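Local coordinates for enoyl-CoA hydratase/isomerase (PDB 4KPK), which probably acts as an isomerase or hydratase on acyl-CoA thioesters, as many members of the crotonase-like family do, at residues Met71-Asn81 against Leu126-Lys135. Residues are numbered along the deposited sequence; the frame is centred on the assembly and turned at random.
Sequences MIQVLEHFKRN and LMSMLDKFPK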
HETATM    1  N   MSE A  71      25.929 -12.698   9.554  1.00 22.01           N
HETATM    2  CA  MSE A  71      25.297 -11.832   8.540  1.00 22.62           C
HETATM    3  C   MSE A  71      25.513 -10.388   8.879  1.00 23.10           C
HETATM    4  O   MSE A  71      25.820  -9.597   7.990  1.00 20.89           O
HETATM    5  CB  MSE A  71      23.818 -12.198   8.445  1.00 24.37           C
HETATM    6  CG  MSE A  71      23.640 -13.364   7.451  1.00 27.41           C
HETATM    7 SE   MSE A  71      21.729 -13.832   7.319  1.00 35.59          SE
HETATM    8  CE  MSE A  71      21.765 -15.478   6.218  1.00 42.22           C
ATOM      9  N   ILE A  72      25.372 -10.038  10.172  1.00 23.36           N
ATOM     10  CA  ILE A  72      25.767  -8.685  10.659  1.00 22.59           C
ATOM     11  C   ILE A  72      27.201  -8.318  10.291  1.00 23.15           C
ATOM     12  O   ILE A  72      27.454  -7.255   9.737  1.00 24.94           O
ATOM     13  CB  ILE A  72      25.506  -8.540  12.184  1.00 22.77           C
ATOM     14  CG1 ILE A  72      23.993  -8.694  12.458  1.00 22.03           C
ATOM     15  CG2 ILE A  72      26.048  -7.209  12.760  1.00 22.75           C
ATOM     16  CD1 ILE A  72      23.619  -8.902  13.902  1.00 22.89           C
ATOM     17  N   GLN A  73      28.148  -9.208  10.564  1.00 24.25           N
ATOM     18  CA  GLN A  73      29.531  -8.956  10.247  1.00 24.56           C
ATOM     19  C   GLN A  73      29.789  -8.712   8.747  1.00 25.52           C
ATOM     20  O   GLN A  73      30.561  -7.816   8.395  1.00 22.39           O
ATOM     21  CB  GLN A  73      30.392 -10.147  10.673  1.00 28.04           C
ATOM     22  CG  GLN A  73      30.626 -10.289  12.159  1.00 34.06           C
ATOM     23  CD  GLN A  73      31.424 -11.533  12.470  1.00 37.37           C
ATOM     24  OE1 GLN A  73      32.526 -11.727  11.937  1.00 47.28           O
ATOM     25  NE2 GLN A  73      30.864 -12.409  13.306  1.00 39.28           N
ATOM     26  N   VAL A  74      29.181  -9.536   7.871  1.00 24.29           N
ATOM     27  CA  VAL A  74      29.372  -9.358   6.454  1.00 23.84           C
ATOM     28  C   VAL A  74      28.775  -8.021   5.948  1.00 26.28           C
ATOM     29  O   VAL A  74      29.359  -7.309   5.091  1.00 22.84           O
ATOM     30  CB  VAL A  74      28.771 -10.526   5.686  1.00 27.44           C
ATOM     31  CG1 VAL A  74      28.803 -10.252   4.180  1.00 27.13           C
ATOM     32  CG2 VAL A  74      29.509 -11.823   5.998  1.00 27.78           C
ATOM     33  N   LEU A  75      27.614  -7.671   6.486  1.00 28.26           N
ATOM     34  CA  LEU A  75      27.013  -6.386   6.194  1.00 30.41           C
ATOM     35  C   LEU A  75      27.915  -5.249   6.639  1.00 31.57           C
ATOM     36  O   LEU A  75      28.139  -4.331   5.853  1.00 27.46           O
ATOM     37  CB  LEU A  75      25.639  -6.209   6.861  1.00 30.37           C
ATOM     38  CG  LEU A  75      24.465  -7.038   6.345  1.00 34.67           C
ATOM     39  CD1 LEU A  75      23.180  -6.582   7.028  1.00 34.22           C
ATOM     40  CD2 LEU A  75      24.359  -6.929   4.829  1.00 33.37           C
ATOM     41  N   GLU A  76      28.425  -5.294   7.876  1.00 33.24           N
ATOM     42  CA  GLU A  76      29.290  -4.188   8.338  1.00 35.35           C
ATOM     43  C   GLU A  76      30.545  -4.180   7.470  1.00 33.30           C
ATOM     44  O   GLU A  76      30.974  -3.134   7.026  1.00 28.76           O
ATOM     45  CB  GLU A  76      29.610  -4.264   9.822  1.00 39.02           C
ATOM     46  CG  GLU A  76      30.907  -3.550  10.214  1.00 50.79           C
ATOM     47  CD  GLU A  76      30.956  -2.008  10.019  1.00 61.34           C
ATOM     48  OE1 GLU A  76      30.429  -1.431   9.016  1.00 59.65           O
ATOM     49  OE2 GLU A  76      31.598  -1.350  10.887  1.00 65.44           O
ATOM     50  N   HIS A  77      31.082  -5.355   7.132  1.00 30.05           N
ATOM     51  CA  HIS A  77      32.220  -5.402   6.227  1.00 28.96           C
ATOM     52  C   HIS A  77      31.993  -4.674   4.887  1.00 26.21           C
ATOM     53  O   HIS A  77      32.798  -3.836   4.480  1.00 20.85           O
ATOM     54  CB  HIS A  77      32.601  -6.833   5.988  1.00 32.96           C
ATOM     55  CG  HIS A  77      33.706  -7.002   5.019  1.00 32.95           C
ATOM     56  ND1 HIS A  77      35.005  -6.663   5.319  1.00 34.41           N
ATOM     57  CD2 HIS A  77      33.716  -7.495   3.755  1.00 31.96           C
ATOM     58  CE1 HIS A  77      35.773  -6.927   4.278  1.00 34.91           C
ATOM     59  NE2 HIS A  77      35.012  -7.410   3.311  1.00 33.73           N
ATOM     60  N   PHE A  78      30.880  -4.925   4.227  1.00 24.67           N
ATOM     61  CA  PHE A  78      30.680  -4.368   2.884  1.00 27.08           C
ATOM     62  C   PHE A  78      30.174  -2.908   2.896  1.00 29.18           C
ATOM     63  O   PHE A  78      30.399  -2.141   1.957  1.00 30.32           O
ATOM     64  CB  PHE A  78      29.771  -5.284   2.047  1.00 26.07           C
ATOM     65  CG  PHE A  78      30.464  -6.545   1.523  1.00 28.96           C
ATOM     66  CD1 PHE A  78      31.651  -6.463   0.792  1.00 29.60           C
ATOM     67  CD2 PHE A  78      29.903  -7.821   1.714  1.00 27.40           C
ATOM     68  CE1 PHE A  78      32.281  -7.598   0.309  1.00 26.41           C
ATOM     69  CE2 PHE A  78      30.521  -8.967   1.195  1.00 26.70           C
ATOM     70  CZ  PHE A  78      31.715  -8.859   0.505  1.00 27.74           C
ATOM     71  N   LYS A  79      29.501  -2.509   3.959  1.00 30.94           N
ATOM     72  CA  LYS A  79      29.122  -1.140   4.089  1.00 36.81           C
ATOM     73  C   LYS A  79      30.376  -0.246   4.090  1.00 39.66           C
ATOM     74  O   LYS A  79      30.381   0.753   3.424  1.00 37.06           O
ATOM     75  CB  LYS A  79      28.319  -0.908   5.352  1.00 41.18           C
ATOM     76  CG  LYS A  79      27.938   0.551   5.457  1.00 41.22           C
ATOM     77  CD  LYS A  79      27.073   0.857   6.664  1.00 45.08           C
ATOM     78  CE  LYS A  79      26.983   2.376   6.800  1.00 48.00           C
ATOM     79  NZ  LYS A  79      25.850   2.799   7.654  1.00 53.01           N
ATOM     80  N   ARG A  80      31.413  -0.626   4.842  1.00 48.03           N
ATOM     81  CA  ARG A  80      32.702   0.107   4.909  1.00 59.50           C
ATOM     82  C   ARG A  80      33.414   0.197   3.547  1.00 61.37           C
ATOM     83  O   ARG A  80      33.946   1.253   3.161  1.00 56.05           O
ATOM     84  CB  ARG A  80      33.671  -0.600   5.871  1.00 64.21           C
ATOM     85  CG  ARG A  80      33.242  -0.675   7.329  1.00 69.02           C
ATOM     86  CD  ARG A  80      34.372  -1.211   8.220  1.00 77.07           C
ATOM     87  NE  ARG A  80      34.899  -2.535   7.813  1.00 83.32           N
ATOM     88  CZ  ARG A  80      34.739  -3.702   8.467  1.00 82.18           C
ATOM     89  NH1 ARG A  80      34.042  -3.783   9.600  1.00 81.15           N
ATOM     90  NH2 ARG A  80      35.280  -4.816   7.972  1.00 70.86           N
ATOM     91  N   ASN A  81      33.405  -0.946   2.849  1.00 56.11           N
ATOM     92  CA  ASN A  81      34.148  -1.182   1.632  1.00 43.39           C
ATOM     93  C   ASN A  81      33.775  -0.253   0.498  1.00 42.36           C
ATOM     94  O   ASN A  81      32.631  -0.215   0.078  1.00 41.29           O
ATOM     95  CB  ASN A  81      33.920  -2.616   1.204  1.00 43.85           C
ATOM     96  CG  ASN A  81      35.008  -3.122   0.321  1.00 41.05           C
ATOM     97  OD1 ASN A  81      35.220  -2.619  -0.774  1.00 43.95           O
ATOM     98  ND2 ASN A  81      35.693  -4.123   0.773  1.00 41.38           N
ATOM     99  N   LEU A 126      20.115  -6.957  12.715  1.00 23.06           N
ATOM    100  CA  LEU A 126      20.305  -7.547  11.335  1.00 21.73           C
ATOM    101  C   LEU A 126      19.321  -6.968  10.271  1.00 19.45           C
ATOM    102  O   LEU A 126      19.748  -6.412   9.293  1.00 23.68           O
ATOM    103  CB  LEU A 126      20.205  -9.069  11.381  1.00 20.54           C
ATOM    104  CG  LEU A 126      20.291  -9.784   9.999  1.00 20.04           C
ATOM    105  CD1 LEU A 126      21.482  -9.269   9.220  1.00 20.39           C
ATOM    106  CD2 LEU A 126      20.285 -11.280  10.113  1.00 20.53           C
HETATM  107  N   MSE A 127      18.026  -7.039  10.473  1.00 21.64           N
HETATM  108  CA  MSE A 127      17.072  -6.526   9.504  1.00 22.19           C
HETATM  109  C   MSE A 127      17.219  -5.036   9.258  1.00 25.35           C
HETATM  110  O   MSE A 127      17.149  -4.545   8.125  1.00 20.71           O
HETATM  111  CB  MSE A 127      15.692  -6.775  10.014  1.00 23.60           C
HETATM  112  CG  MSE A 127      15.228  -8.206  10.126  1.00 25.55           C
HETATM  113 SE   MSE A 127      15.402  -9.322   8.487  1.00 31.09          SE
HETATM  114  CE  MSE A 127      15.740 -11.032   9.416  1.00 27.45           C
ATOM    115  N   SER A 128      17.373  -4.273  10.345  1.00 23.81           N
ATOM    116  CA  SER A 128      17.524  -2.841  10.206  1.00 22.24           C
ATOM    117  C   SER A 128      18.736  -2.434   9.367  1.00 23.10           C
ATOM    118  O   SER A 128      18.602  -1.625   8.432  1.00 22.22           O
ATOM    119  CB  SER A 128      17.591  -2.169  11.594  1.00 22.58           C
ATOM    120  OG  SER A 128      17.515  -0.773  11.423  1.00 23.64           O
HETATM  121  N   MSE A 129      19.903  -2.990   9.675  1.00 23.45           N
HETATM  122  CA  MSE A 129      21.090  -2.711   8.910  1.00 29.04           C
HETATM  123  C   MSE A 129      20.962  -3.124   7.453  1.00 25.41           C
HETATM  124  O   MSE A 129      21.511  -2.449   6.574  1.00 26.61           O
HETATM  125  CB  MSE A 129      22.336  -3.482   9.351  1.00 33.83           C
HETATM  126  CG  MSE A 129      22.800  -3.112  10.765  1.00 42.86           C
HETATM  127 SE   MSE A 129      24.484  -4.067  11.214  1.00 52.15          SE
HETATM  128  CE  MSE A 129      25.112  -4.496   9.414  1.00 38.11           C
ATOM    129  N   LEU A 130      20.310  -4.229   7.174  1.00 20.36           N
ATOM    130  CA  LEU A 130      20.066  -4.574   5.763  1.00 20.47           C
ATOM    131  C   LEU A 130      19.135  -3.606   5.090  1.00 20.65           C
ATOM    132  O   LEU A 130      19.421  -3.072   4.029  1.00 20.24           O
ATOM    133  CB  LEU A 130      19.468  -5.980   5.659  1.00 21.95           C
ATOM    134  CG  LEU A 130      19.160  -6.452   4.222  1.00 23.84           C
ATOM    135  CD1 LEU A 130      20.381  -6.394   3.318  1.00 23.60           C
ATOM    136  CD2 LEU A 130      18.549  -7.842   4.248  1.00 22.37           C
ATOM    137  N   ASP A 131      18.014  -3.351   5.726  1.00 23.93           N
ATOM    138  CA  ASP A 131      17.033  -2.463   5.161  1.00 26.14           C
ATOM    139  C   ASP A 131      17.623  -1.045   4.853  1.00 28.26           C
ATOM    140  O   ASP A 131      17.259  -0.404   3.828  1.00 24.50           O
ATOM    141  CB  ASP A 131      15.852  -2.389   6.106  1.00 25.92           C
ATOM    142  CG  ASP A 131      14.728  -1.611   5.543  1.00 29.54           C
ATOM    143  OD1 ASP A 131      14.487  -1.857   4.359  1.00 30.96           O
ATOM    144  OD2 ASP A 131      14.113  -0.746   6.247  1.00 32.75           O
ATOM    145  N   LYS A 132      18.565  -0.611   5.701  1.00 24.81           N
ATOM    146  CA  LYS A 132      19.172   0.740   5.627  1.00 26.65           C
ATOM    147  C   LYS A 132      20.488   0.694   4.856  1.00 26.41           C
ATOM    148  O   LYS A 132      21.065   1.713   4.591  1.00 25.87           O
ATOM    149  CB  LYS A 132      19.428   1.295   7.064  1.00 29.08           C
ATOM    150  CG  LYS A 132      18.389   2.225   7.665  1.00 31.35           C
ATOM    151  CD  LYS A 132      17.007   1.768   7.376  1.00 34.57           C
ATOM    152  CE  LYS A 132      15.951   2.421   8.256  1.00 37.47           C
ATOM    153  NZ  LYS A 132      14.844   1.393   8.456  1.00 38.08           N
ATOM    154  N   PHE A 133      20.937  -0.479   4.408  1.00 26.78           N
ATOM    155  CA  PHE A 133      22.228  -0.584   3.713  1.00 26.80           C
ATOM    156  C   PHE A 133      22.280   0.454   2.602  1.00 28.75           C
ATOM    157  O   PHE A 133      21.336   0.524   1.831  1.00 28.17           O
ATOM    158  CB  PHE A 133      22.381  -1.989   3.120  1.00 28.05           C
ATOM    159  CG  PHE A 133      23.796  -2.386   2.827  1.00 24.11           C
ATOM    160  CD1 PHE A 133      24.631  -2.816   3.853  1.00 22.73           C
ATOM    161  CD2 PHE A 133      24.275  -2.394   1.523  1.00 25.97           C
ATOM    162  CE1 PHE A 133      25.916  -3.216   3.597  1.00 21.84           C
ATOM    163  CE2 PHE A 133      25.587  -2.779   1.238  1.00 25.61           C
ATOM    164  CZ  PHE A 133      26.423  -3.173   2.278  1.00 23.36           C
ATOM    165  N   PRO A 134      23.338   1.320   2.560  1.00 28.56           N
ATOM    166  CA  PRO A 134      23.306   2.524   1.710  1.00 27.25           C
ATOM    167  C   PRO A 134      23.700   2.260   0.264  1.00 29.57           C
ATOM    168  O   PRO A 134      24.224   3.149  -0.424  1.00 29.08           O
ATOM    169  CB  PRO A 134      24.339   3.479   2.393  1.00 27.34           C
ATOM    170  CG  PRO A 134      25.260   2.545   3.097  1.00 27.24           C
ATOM    171  CD  PRO A 134      24.377   1.428   3.605  1.00 27.76           C
ATOM    172  N   LYS A 135      23.394   1.054  -0.205  1.00 27.46           N
ATOM    173  CA  LYS A 135      23.783   0.565  -1.484  1.00 26.58           C
ATOM    174  C   LYS A 135      22.695  -0.430  -1.930  1.00 24.86           C
ATOM    175  O   LYS A 135      22.048  -1.079  -1.094  1.00 22.96           O
ATOM    176  CB  LYS A 135      25.121  -0.169  -1.347  1.00 31.15           C
ATOM    177  CG  LYS A 135      26.307   0.707  -0.979  1.00 32.13           C
ATOM    178  CD  LYS A 135      27.513  -0.082  -0.493  1.00 34.53           C
ATOM    179  CE  LYS A 135      28.700   0.857  -0.302  1.00 35.84           C
ATOM    180  NZ  LYS A 135      29.830   0.171   0.380  1.00 38.40           N
TER
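With CG of Lys135 anti to its carbonyl carbon (chi1 -67°) and the rest of the chain extended, its ammonium reaches the C-terminal end of helix 65-80; Phe133, its CG anti to the backbone N (chi1 -159°), slides its ring in beside the same turn. This is helix-helix packing, extended by the loop that follows helix 113-132, in the alpha/beta core of a crotonase-like fold: the segments on helices 65-80 and 113-132 run nearly parallel, 28° apart with axes 10.0 Å apart at closest approach, and each helix leads toward a strand of the central sheet, 86-91 and 137-141. Lys135 NZ donates to the carbonyls of Phe78 and Lys79 in the last turn and of Asn81 just beyond it: in the carbonyl plane to Phe78 O at 2.9 Å, from above the plane to Lys79 O at 3.1 Å, and slightly tilted to Asn81 O at 2.8 Å. Its positive charge would probably offset the negative end of the helix dipole. A methionine in its place would probably leave these three oxygens without their shared donor and the helix terminus less firmly tied. Farther back, Leu75 CD1 meets Leu126 CD1 at 3.9 Å and Leu130 CB at 4.0 Å, while Ile72 CG2 lies 3.8 Å from the selenium of Met129, the two side chains crossing nearly perpendicularly. At the edge of the Phe133 ring, near its plane, CE1 lies 3.4 Å from Leu75 O.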